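PDB 4Z9E: DNA/RNA-binding protein Alba from Thermoplasma volcanium, which probably binds double-stranded DNA tightly but without sequence preference, and takes part in compacting the archaeal chromosome. Local coordinates for residues A20-T23 with Q24-N28; E49-H53 with K54-D58. All coordinates share one frame; numbering follows the deposited sequence.

Interaction 1 of 2, residues A20-T23 with Q24-N28; sequences AVVT and QFNNN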
# COMPACT_ATOMS: atom_id res chain seq x y z
N ALA A 20 -11.88 -14.30 6.44
CA ALA A 20 -12.42 -13.36 7.41
C ALA A 20 -13.24 -12.25 6.76
O ALA A 20 -14.30 -11.87 7.25
CB ALA A 20 -11.28 -12.77 8.21
N VAL A 21 -12.74 -11.76 5.63
CA VAL A 21 -13.40 -10.71 4.85
C VAL A 21 -14.71 -11.25 4.28
O VAL A 21 -15.76 -10.63 4.43
CB VAL A 21 -12.45 -10.18 3.72
CG1 VAL A 21 -13.17 -9.32 2.70
CG2 VAL A 21 -11.28 -9.41 4.31
N VAL A 22 -14.64 -12.42 3.63
CA VAL A 22 -15.84 -12.98 3.00
C VAL A 22 -16.91 -13.31 4.05
O VAL A 22 -18.05 -12.89 3.94
CB VAL A 22 -15.53 -14.21 2.11
CG1 VAL A 22 -16.82 -14.88 1.67
CG2 VAL A 22 -14.73 -13.76 0.90
N THR A 23 -16.52 -14.04 5.09
CA THR A 23 -17.41 -14.31 6.22
C THR A 23 -18.21 -13.09 6.64
O THR A 23 -19.44 -13.15 6.78
CB THR A 23 -16.60 -14.76 7.43
OG1 THR A 23 -15.79 -15.87 7.04
CG2 THR A 23 -17.52 -15.20 8.57
N GLN A 24 -17.51 -11.98 6.83
CA GLN A 24 -18.15 -10.79 7.36
C GLN A 24 -19.08 -10.10 6.38
O GLN A 24 -20.08 -9.54 6.80
CB GLN A 24 -17.12 -9.86 7.99
CG GLN A 24 -16.56 -10.51 9.25
CD GLN A 24 -15.55 -9.67 9.98
OE1 GLN A 24 -15.49 -8.45 9.80
NE2 GLN A 24 -14.74 -10.31 10.83
N PHE A 25 -18.77 -10.17 5.08
CA PHE A 25 -19.71 -9.69 4.05
C PHE A 25 -21.01 -10.51 4.00
O PHE A 25 -22.08 -9.98 3.71
CB PHE A 25 -19.08 -9.72 2.67
CG PHE A 25 -18.39 -8.45 2.28
CD1 PHE A 25 -19.05 -7.23 2.35
CD2 PHE A 25 -17.08 -8.48 1.83
CE1 PHE A 25 -18.40 -6.06 2.00
CE2 PHE A 25 -16.43 -7.32 1.47
CZ PHE A 25 -17.09 -6.11 1.55
N ASN A 26 -20.90 -11.81 4.26
CA ASN A 26 -22.07 -12.69 4.26
C ASN A 26 -22.85 -12.72 5.59
O ASN A 26 -23.73 -13.55 5.78
CB ASN A 26 -21.68 -14.10 3.81
CG ASN A 26 -21.21 -14.14 2.36
OD1 ASN A 26 -21.58 -13.31 1.53
ND2 ASN A 26 -20.37 -15.12 2.06
N ASN A 27 -22.48 -11.84 6.51
CA ASN A 27 -23.28 -11.53 7.70
C ASN A 27 -23.67 -10.08 7.58
O ASN A 27 -23.82 -9.39 8.59
CB ASN A 27 -22.46 -11.72 8.97
CG ASN A 27 -22.20 -13.18 9.25
OD1 ASN A 27 -22.93 -14.06 8.79
ND2 ASN A 27 -21.16 -13.45 10.04
N ASN A 28 -23.78 -9.64 6.32
CA ASN A 28 -24.14 -8.28 5.94
C ASN A 28 -23.59 -7.11 6.80
O ASN A 28 -24.34 -6.28 7.33
CB ASN A 28 -25.66 -8.16 5.69
CG ASN A 28 -26.11 -8.92 4.45
OD1 ASN A 28 -26.52 -8.31 3.45
ND2 ASN A 28 -26.03 -10.25 4.49
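Gln-24 packs back over the preceding helical turn, against the carbonyl of Ala-20. Its backbone N donates to Ala-20 O at 3.2 Å. From CB outward the side chain stays near that same oxygen. CB lies 3.5 Å from Ala-20 O. CG comes closer, at 3.3 Å from Ala-20 O, because chi1 of -68° sets it beside the backbone N. Beyond CG the chain is extended. CD is 3.7 Å from Ala-20 O, and NE2 at the tip is 3.9 Å from the same Ala-20 O. The side chain also touches Asn-5. Without CG and the amide, as with an alanine here, the Ala-20 carbonyl is likely to lose most of its cover on this side, and Asn-5 a neighbour.

This is the last turn of helix 14-25, the helix of the beta-alpha-beta unit between strands 6-8 and 31-37. A Schellman motif ends it, with Asn-28 at positive phi as the C-prime residue. Asn-28 N reaches Phe-25 O in a weak bond.

On another side of the helix, Val-21 and Phe-25 lie side by side. Val-21 CG1 lies 4.0 Å from Phe-25 CE2. Val-22 CG1 lies 3.6 Å from Asn-26 ND2, a plain packing contact. Asn-26 N donates to Val-22 O at 3.1 Å. Thr-23 OG1 turns back to bond Leu-19 O.

Interaction 2 of 2, residues E49-H53 with K54-D58; sequences EITRH and KFIPD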
# COMPACT_ATOMS: atom_id res chain seq x y z
N GLU A 49 -6.99 -7.78 -2.96
CA GLU A 49 -7.03 -8.01 -4.40
C GLU A 49 -7.56 -9.40 -4.73
O GLU A 49 -8.32 -9.58 -5.68
CB GLU A 49 -5.68 -7.75 -5.04
CG GLU A 49 -5.43 -6.27 -5.22
CD GLU A 49 -6.13 -5.73 -6.46
OE1 GLU A 49 -5.86 -6.26 -7.54
OE2 GLU A 49 -6.97 -4.81 -6.36
N ILE A 50 -7.19 -10.39 -3.93
CA ILE A 50 -7.70 -11.73 -4.11
C ILE A 50 -9.20 -11.73 -3.89
O ILE A 50 -9.97 -12.32 -4.67
CB ILE A 50 -7.04 -12.71 -3.12
CG1 ILE A 50 -5.61 -12.97 -3.53
CG2 ILE A 50 -7.78 -14.03 -3.09
CD1 ILE A 50 -4.77 -13.49 -2.40
N THR A 51 -9.60 -11.05 -2.83
CA THR A 51 -11.00 -10.97 -2.47
C THR A 51 -11.84 -10.48 -3.64
O THR A 51 -12.85 -11.06 -3.96
CB THR A 51 -11.20 -10.04 -1.26
OG1 THR A 51 -10.68 -10.67 -0.09
CG2 THR A 51 -12.65 -9.76 -1.03
N ARG A 52 -11.43 -9.39 -4.26
CA ARG A 52 -12.27 -8.82 -5.32
C ARG A 52 -12.10 -9.48 -6.70
O ARG A 52 -12.86 -9.21 -7.62
CB ARG A 52 -12.04 -7.32 -5.42
CG ARG A 52 -10.64 -6.98 -5.87
CD ARG A 52 -10.35 -5.54 -5.52
NE ARG A 52 -11.10 -4.65 -6.39
CZ ARG A 52 -10.65 -4.22 -7.57
NH1 ARG A 52 -9.43 -4.58 -8.00
NH2 ARG A 52 -11.41 -3.42 -8.30
N HIS A 53 -11.12 -10.35 -6.83
CA HIS A 53 -10.93 -11.08 -8.06
C HIS A 53 -11.63 -12.42 -8.04
O HIS A 53 -12.37 -12.76 -8.94
CB HIS A 53 -9.45 -11.22 -8.37
CG HIS A 53 -8.87 -10.01 -9.06
ND1 HIS A 53 -9.13 -8.75 -8.66
CD2 HIS A 53 -8.04 -9.91 -10.18
CE1 HIS A 53 -8.50 -7.88 -9.46
NE2 HIS A 53 -7.84 -8.58 -10.40
N LYS A 54 -11.41 -13.19 -7.00
CA LYS A 54 -11.98 -14.50 -7.01
C LYS A 54 -13.28 -14.60 -6.23
O LYS A 54 -14.15 -15.33 -6.65
CB LYS A 54 -10.96 -15.53 -6.56
CG LYS A 54 -9.84 -15.75 -7.57
CD LYS A 54 -8.52 -15.86 -6.84
CE LYS A 54 -7.37 -16.11 -7.80
NZ LYS A 54 -6.13 -16.10 -6.98
N PHE A 55 -13.42 -13.84 -5.15
CA PHE A 55 -14.44 -14.18 -4.15
C PHE A 55 -15.61 -13.24 -3.87
O PHE A 55 -16.68 -13.71 -3.57
CB PHE A 55 -13.76 -14.60 -2.86
CG PHE A 55 -12.75 -15.68 -3.04
CD1 PHE A 55 -13.14 -17.00 -3.22
CD2 PHE A 55 -11.40 -15.38 -3.06
CE1 PHE A 55 -12.20 -18.01 -3.39
CE2 PHE A 55 -10.45 -16.38 -3.23
CZ PHE A 55 -10.86 -17.70 -3.39
N ILE A 56 -15.42 -11.93 -3.95
CA ILE A 56 -16.55 -11.01 -3.89
C ILE A 56 -16.43 -10.13 -5.13
O ILE A 56 -15.98 -9.00 -5.04
CB ILE A 56 -16.53 -10.14 -2.62
CG1 ILE A 56 -16.28 -10.97 -1.35
CG2 ILE A 56 -17.81 -9.32 -2.51
CD1 ILE A 56 -17.44 -11.85 -0.92
N PRO A 57 -16.82 -10.64 -6.31
CA PRO A 57 -16.56 -9.95 -7.59
C PRO A 57 -17.05 -8.52 -7.67
O PRO A 57 -16.59 -7.76 -8.53
CB PRO A 57 -17.29 -10.83 -8.62
CG PRO A 57 -17.31 -12.18 -7.99
CD PRO A 57 -17.53 -11.92 -6.52
N ASP A 58 -17.96 -8.16 -6.79
CA ASP A 58 -18.57 -6.82 -6.72
C ASP A 58 -17.99 -5.90 -5.61
O ASP A 58 -18.54 -4.83 -5.35
CB ASP A 58 -20.06 -7.01 -6.45
CG ASP A 58 -20.32 -7.91 -5.23
OD1 ASP A 58 -19.82 -9.06 -5.21
OD2 ASP A 58 -21.03 -7.48 -4.29
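Ile-50 CG2 meets the ring of Phe-55 at its edge, close to the ring plane, 3.6 Å from Phe-55 CE2. The two side chains run alongside each other and point the same way. Chi1 of -72° puts CG1 of Ile-50 beside the backbone N and leaves CG2 to make this touch. Lys-54 CB lies over one face of the Phe-55 ring, offset toward the rim. Thr-51 and Ile-56 form a second side-by-side pair, with Thr-51 CG2 3.8 Å from Ile-56 CG1.

Two carbonyls hold the backbone beneath these pairs. Ile-50 O accepts from Lys-54 N at 2.9 Å in a nearly straight bond, and also from His-53 N. Thr-51 O takes two donors as well. Ile-56 N reaches Thr-51 O at 2.7 Å in a nearly straight bond, while Phe-55 N is a second, more bent donor to Thr-51 O at 3.1 Å.

Farther out, Thr-51 OG1 bonds to Val-47 O one turn back. Arg-52 NH1 forms a salt bridge with Glu-49 OE2 at 3.0 Å, tilted from both flat groups. Glu-49 OE2 also bonds Tyr-61 OH, and Glu-49 OE1 bonds Thr-68 OG1 of the second subunit. The carboxylate thus ties this helix to strand 60-69 and to the neighbouring subunit of the dimer.

The bond from Ile-56 N back to Thr-51 O is an i to i+5 bond, the kind found in a pi-type turn. It fits the wider turn at 51-53 in helix 41-55 of this Alba fold, which precedes strand 60-69.

Interaction 1 comes first along the chain, at the end of helix 14-25. Interaction 2 follows at the end of helix 41-55. Their centres are about 12 Å apart, and their side chains touch. Val-22 CG2 packs on Ile-56 CD1 at 3.8 Å, and Val-21 CG1 meets Thr-51 CG2 at the same distance. Phe-25 also packs on Ile-56. The last turns of the two helices are thus joined by apolar side chains. Strand 31-37 lies between the two helices in sequence, within the mixed four-stranded sheet of the Alba fold. Interaction 2 also reaches the second subunit, through Glu-49 and His-53 among others; interaction 1 does not touch it.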